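Local coordinates for protein putative diguanylate cyclase (GGDEF) with PAS/PAC domain (Rhodopseudomonas palustris, PDB 3LIF) that probably makes cyclic di-GMP from two GTP molecules through its GGDEF domain, this chain being only the extracellular PDC-fold sensor domain, at residues 37-42 with 145-150; 58-63 with 71-76. One frame throughout, in Å; residues are numbered along the deposited sequence.

Interaction 1 (37-42 with 145-150); sequences VVLDDI and VVATIE
Leu39 and Ile42, one turn apart on helix 37-42, both press against Val145 of strand 145-149. No hydrogen bond crosses the contact. The forked end of Leu39 spans two strand residues. Its CD1 lies over one face of the peptide between Val145 and Val146, 3.8 Å from Val145 O. The same methyl is 4.0 Å from Val145 CB. The other branch reaches further along the strand, with Leu39 CD2 4.4 Å from Ala147 CB. Leu39 and Val145 lie alongside each other, pointing opposite ways. In Leu39, CG stands anti to the carbonyl carbon (chi1 -72°), and the fork is carried out toward the strand. Ile42 meets the same valine with two methyls at once. Val145 CG1 is 3.6 Å from Ile42 CG2 and 3.8 Å from Ile42 CD1. The isoleucine comes in at a slant to the valine. Val145 therefore takes Leu39 at its CB and Ile42 at its CG1. Its side chain also touches Val73 and Ile75 of the neighbouring strand, and Ile42 touches Leu63 of helix 55-66. All four touching residues are buried. The axes of 37-42 and 145-149 approach to 9.3 Å and run roughly antiparallel, at 148°. This is a long N-terminal helix lying on a five-stranded antiparallel sheet, as in the PAS-like modules of the PDC fold.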
# COMPACT_ATOMS: atom_id res chain seq x y z
N VAL A 37 -3.18 8.54 10.45
CA VAL A 37 -3.65 9.04 11.71
C VAL A 37 -2.95 8.29 12.85
O VAL A 37 -2.49 8.91 13.82
CB VAL A 37 -5.27 8.98 11.79
CG1 VAL A 37 -5.74 8.80 13.20
CG2 VAL A 37 -5.88 10.22 11.17
N VAL A 38 -2.87 6.97 12.77
CA VAL A 38 -2.26 6.28 13.89
C VAL A 38 -0.76 6.63 14.06
O VAL A 38 -0.28 6.83 15.20
CB VAL A 38 -2.41 4.80 13.76
CG1 VAL A 38 -1.41 4.13 14.65
CG2 VAL A 38 -3.80 4.42 14.15
N LEU A 39 -0.02 6.71 12.96
CA LEU A 39 1.41 6.94 13.10
C LEU A 39 1.50 8.29 13.76
O LEU A 39 2.27 8.50 14.70
CB LEU A 39 2.20 6.87 11.79
CG LEU A 39 2.34 5.45 11.19
CD1 LEU A 39 3.72 5.21 10.69
CD2 LEU A 39 2.00 4.42 12.14
N ASP A 40 0.64 9.18 13.31
CA ASP A 40 0.58 10.51 13.91
C ASP A 40 0.33 10.53 15.45
O ASP A 40 1.02 11.19 16.21
CB ASP A 40 -0.33 11.41 13.11
CG ASP A 40 0.24 12.73 12.98
OD1 ASP A 40 1.09 12.97 13.88
OD2 ASP A 40 -0.07 13.49 12.03
N ASP A 41 -0.61 9.73 15.93
CA ASP A 41 -0.72 9.63 17.39
C ASP A 41 0.71 9.35 17.88
O ASP A 41 1.13 9.86 18.91
CB ASP A 41 -1.67 8.49 17.86
CG ASP A 41 -3.14 8.88 17.82
OD1 ASP A 41 -3.43 10.08 17.54
OD2 ASP A 41 -4.01 7.99 18.06
N ILE A 42 1.47 8.53 17.16
CA ILE A 42 2.74 8.12 17.72
C ILE A 42 3.77 9.25 17.58
O ILE A 42 4.51 9.50 18.51
CB ILE A 42 3.24 6.83 17.10
CG1 ILE A 42 2.26 5.70 17.42
CG2 ILE A 42 4.68 6.51 17.56
CD1 ILE A 42 2.47 4.51 16.54
N VAL A 145 8.89 6.18 13.08
CA VAL A 145 7.91 5.06 13.30
C VAL A 145 7.72 4.46 11.93
O VAL A 145 7.52 5.22 10.95
CB VAL A 145 6.45 5.48 13.56
CG1 VAL A 145 5.84 4.71 14.69
CG2 VAL A 145 6.25 6.98 13.61
N VAL A 146 7.66 3.14 11.85
CA VAL A 146 7.48 2.45 10.59
C VAL A 146 6.42 1.45 10.93
O VAL A 146 6.49 0.86 12.03
CB VAL A 146 8.61 1.38 10.33
CG1 VAL A 146 8.92 1.22 8.84
CG2 VAL A 146 9.84 1.58 11.21
N ALA A 147 5.53 1.15 10.00
CA ALA A 147 4.64 0.02 10.21
C ALA A 147 4.46 -0.72 8.90
O ALA A 147 4.55 -0.12 7.80
CB ALA A 147 3.33 0.46 10.76
N THR A 148 4.27 -2.03 9.02
CA THR A 148 4.17 -2.86 7.84
C THR A 148 2.75 -2.91 7.32
O THR A 148 1.80 -3.19 8.07
CB THR A 148 4.53 -4.30 8.17
OG1 THR A 148 5.85 -4.31 8.69
CG2 THR A 148 4.48 -5.12 6.93
N ILE A 149 2.58 -2.66 6.03
CA ILE A 149 1.24 -2.69 5.49
C ILE A 149 0.79 -4.12 5.46
O ILE A 149 1.51 -4.94 4.93
CB ILE A 149 1.22 -2.09 4.10
CG1 ILE A 149 1.29 -0.58 4.25
CG2 ILE A 149 -0.05 -2.52 3.34
CD1 ILE A 149 1.82 0.08 2.99
N GLU A 150 -0.38 -4.45 6.02
CA GLU A 150 -0.87 -5.84 5.94
C GLU A 150 -1.50 -6.11 4.55
O GLU A 150 -2.65 -5.70 4.25
CB GLU A 150 -1.92 -6.12 7.01
CG GLU A 150 -2.49 -7.52 6.93
CD GLU A 150 -1.64 -8.49 7.74
OE1 GLU A 150 -1.57 -8.37 9.00
OE2 GLU A 150 -1.04 -9.41 7.14

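Interaction 2 (58-63 with 71-76); sequences ERLRAL and SDVAIL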
# COMPACT_ATOMS: atom_id res chain seq x y z
N GLU A 58 3.94 -3.17 24.71
CA GLU A 58 2.56 -3.70 24.80
C GLU A 58 1.59 -2.74 24.15
O GLU A 58 0.72 -3.17 23.44
CB GLU A 58 2.15 -3.89 26.26
CG GLU A 58 2.76 -5.12 26.92
CD GLU A 58 2.59 -6.38 26.06
OE1 GLU A 58 1.43 -6.87 25.91
OE2 GLU A 58 3.63 -6.87 25.51
N ARG A 59 1.75 -1.45 24.40
CA ARG A 59 0.87 -0.47 23.80
C ARG A 59 0.92 -0.68 22.28
O ARG A 59 -0.15 -0.82 21.64
CB ARG A 59 1.23 0.97 24.21
CG ARG A 59 0.05 1.95 24.50
CD ARG A 59 0.38 3.50 24.28
NE ARG A 59 0.33 3.94 22.85
CZ ARG A 59 -0.56 4.78 22.30
NH1 ARG A 59 -1.51 5.34 23.02
NH2 ARG A 59 -0.47 5.05 21.02
N LEU A 60 2.14 -0.74 21.71
CA LEU A 60 2.32 -0.98 20.27
C LEU A 60 1.71 -2.29 19.82
O LEU A 60 1.12 -2.37 18.75
CB LEU A 60 3.79 -0.98 19.87
CG LEU A 60 4.44 0.39 20.00
CD1 LEU A 60 5.78 0.34 19.41
CD2 LEU A 60 3.68 1.46 19.33
N ARG A 61 1.84 -3.32 20.62
CA ARG A 61 1.27 -4.57 20.22
C ARG A 61 -0.27 -4.48 20.24
O ARG A 61 -0.97 -5.20 19.52
CB ARG A 61 1.77 -5.68 21.13
CG ARG A 61 0.69 -6.64 21.65
CD ARG A 61 1.35 -7.98 21.86
NE ARG A 61 2.34 -8.09 20.78
CZ ARG A 61 2.97 -9.21 20.40
NH1 ARG A 61 2.72 -10.36 21.02
NH2 ARG A 61 3.83 -9.16 19.38
N ALA A 62 -0.79 -3.59 21.07
CA ALA A 62 -2.23 -3.48 21.22
C ALA A 62 -2.72 -2.79 19.97
O ALA A 62 -3.62 -3.26 19.27
CB ALA A 62 -2.60 -2.65 22.47
N LEU A 63 -2.11 -1.64 19.75
CA LEU A 63 -2.31 -0.79 18.62
C LEU A 63 -2.25 -1.57 17.29
O LEU A 63 -3.15 -1.46 16.44
CB LEU A 63 -1.19 0.22 18.68
CG LEU A 63 -1.19 1.27 17.62
CD1 LEU A 63 -2.64 1.38 17.29
CD2 LEU A 63 -0.63 2.56 18.21
N SER A 71 0.51 -4.75 10.03
CA SER A 71 0.87 -6.00 10.70
C SER A 71 1.56 -5.71 12.01
O SER A 71 1.37 -6.42 12.95
CB SER A 71 1.84 -6.79 9.86
OG SER A 71 1.15 -7.38 8.78
N ASP A 72 2.40 -4.69 12.04
CA ASP A 72 3.23 -4.42 13.19
C ASP A 72 3.77 -3.00 13.11
O ASP A 72 3.62 -2.34 12.06
CB ASP A 72 4.35 -5.42 13.31
CG ASP A 72 5.17 -5.49 12.07
OD1 ASP A 72 5.18 -4.46 11.32
OD2 ASP A 72 5.79 -6.56 11.84
N VAL A 73 4.34 -2.52 14.21
CA VAL A 73 4.81 -1.13 14.30
C VAL A 73 6.14 -1.03 15.06
O VAL A 73 6.38 -1.73 16.08
CB VAL A 73 3.79 -0.26 15.08
CG1 VAL A 73 4.23 1.20 15.10
CG2 VAL A 73 2.44 -0.42 14.44
N ALA A 74 7.03 -0.16 14.62
CA ALA A 74 8.23 -0.11 15.39
C ALA A 74 8.76 1.30 15.40
O ALA A 74 8.36 2.13 14.56
CB ALA A 74 9.26 -1.13 14.92
N ILE A 75 9.62 1.55 16.41
CA ILE A 75 10.34 2.77 16.57
C ILE A 75 11.85 2.57 16.36
O ILE A 75 12.42 1.57 16.83
CB ILE A 75 10.15 3.28 17.96
CG1 ILE A 75 8.67 3.16 18.33
CG2 ILE A 75 10.66 4.76 18.03
CD1 ILE A 75 7.83 4.34 17.83
N LEU A 76 12.45 3.53 15.67
CA LEU A 76 13.87 3.65 15.51
C LEU A 76 14.27 5.02 16.02
O LEU A 76 13.57 6.04 15.67
CB LEU A 76 14.25 3.62 14.03
CG LEU A 76 13.97 2.42 13.13
CD1 LEU A 76 14.64 2.66 11.77
CD2 LEU A 76 14.36 1.06 13.72
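The flat group here is the peptide between Val73 and Ala74, with Leu60 over one face of it. Leu60 CD1 stands above the oxygen, 4.0 Å from Val73 O. The side chain of Ala74 points to the opposite side of the strand and meets Leu82. At the strand edges, Val73 pairs by backbone hydrogen bonds with Ser86, and Ala74 with Val146. The rest of the contact is apolar. Leu60 divides its two methyls between alternate strand residues. CD2 faces Val73, with Leu60 CD2 4.3 Å from Val73 CG1. CD1 also reaches Ile75, with Leu60 CD1 4.2 Å from Ile75 CG1. An extended second torsion (chi2 -171°) carries Leu60 CD1 forward, anti to its CA. Here helix 55-66 packs on the five-stranded antiparallel sheet of a PDC module, next to the long helix 5-47. The leucine meets the isoleucine nearly perpendicular to it. In Ile75, CG1 stands anti to the carbonyl carbon (chi1 -45°), and this branch is the one that meets Leu60. Val73 and Ile75 also touch Ile42 of the long helix. On the helix side, Arg61 NH2 is hydrogen-bonded to Ser86 O.

The two interactions lie about 8 Å apart, centre to centre, on one antiparallel sheet. Strands 141-149 and 70-76 are neighbours in it, and the consecutive helices 5-47 and 55-66 reach these strands. Along the sequence, both segments of interaction 2 fall between the two segments of interaction 1. They also touch directly: Thr148 OG1 and Asp72 OD1 are 2.7 Å apart, a probable hydrogen bond. Together they make up part of the buried layer between helices and sheet in one PDC module. A second five-stranded sheet, with the same strand order, follows later in the chain, consistent with a double-module extracellular sensor.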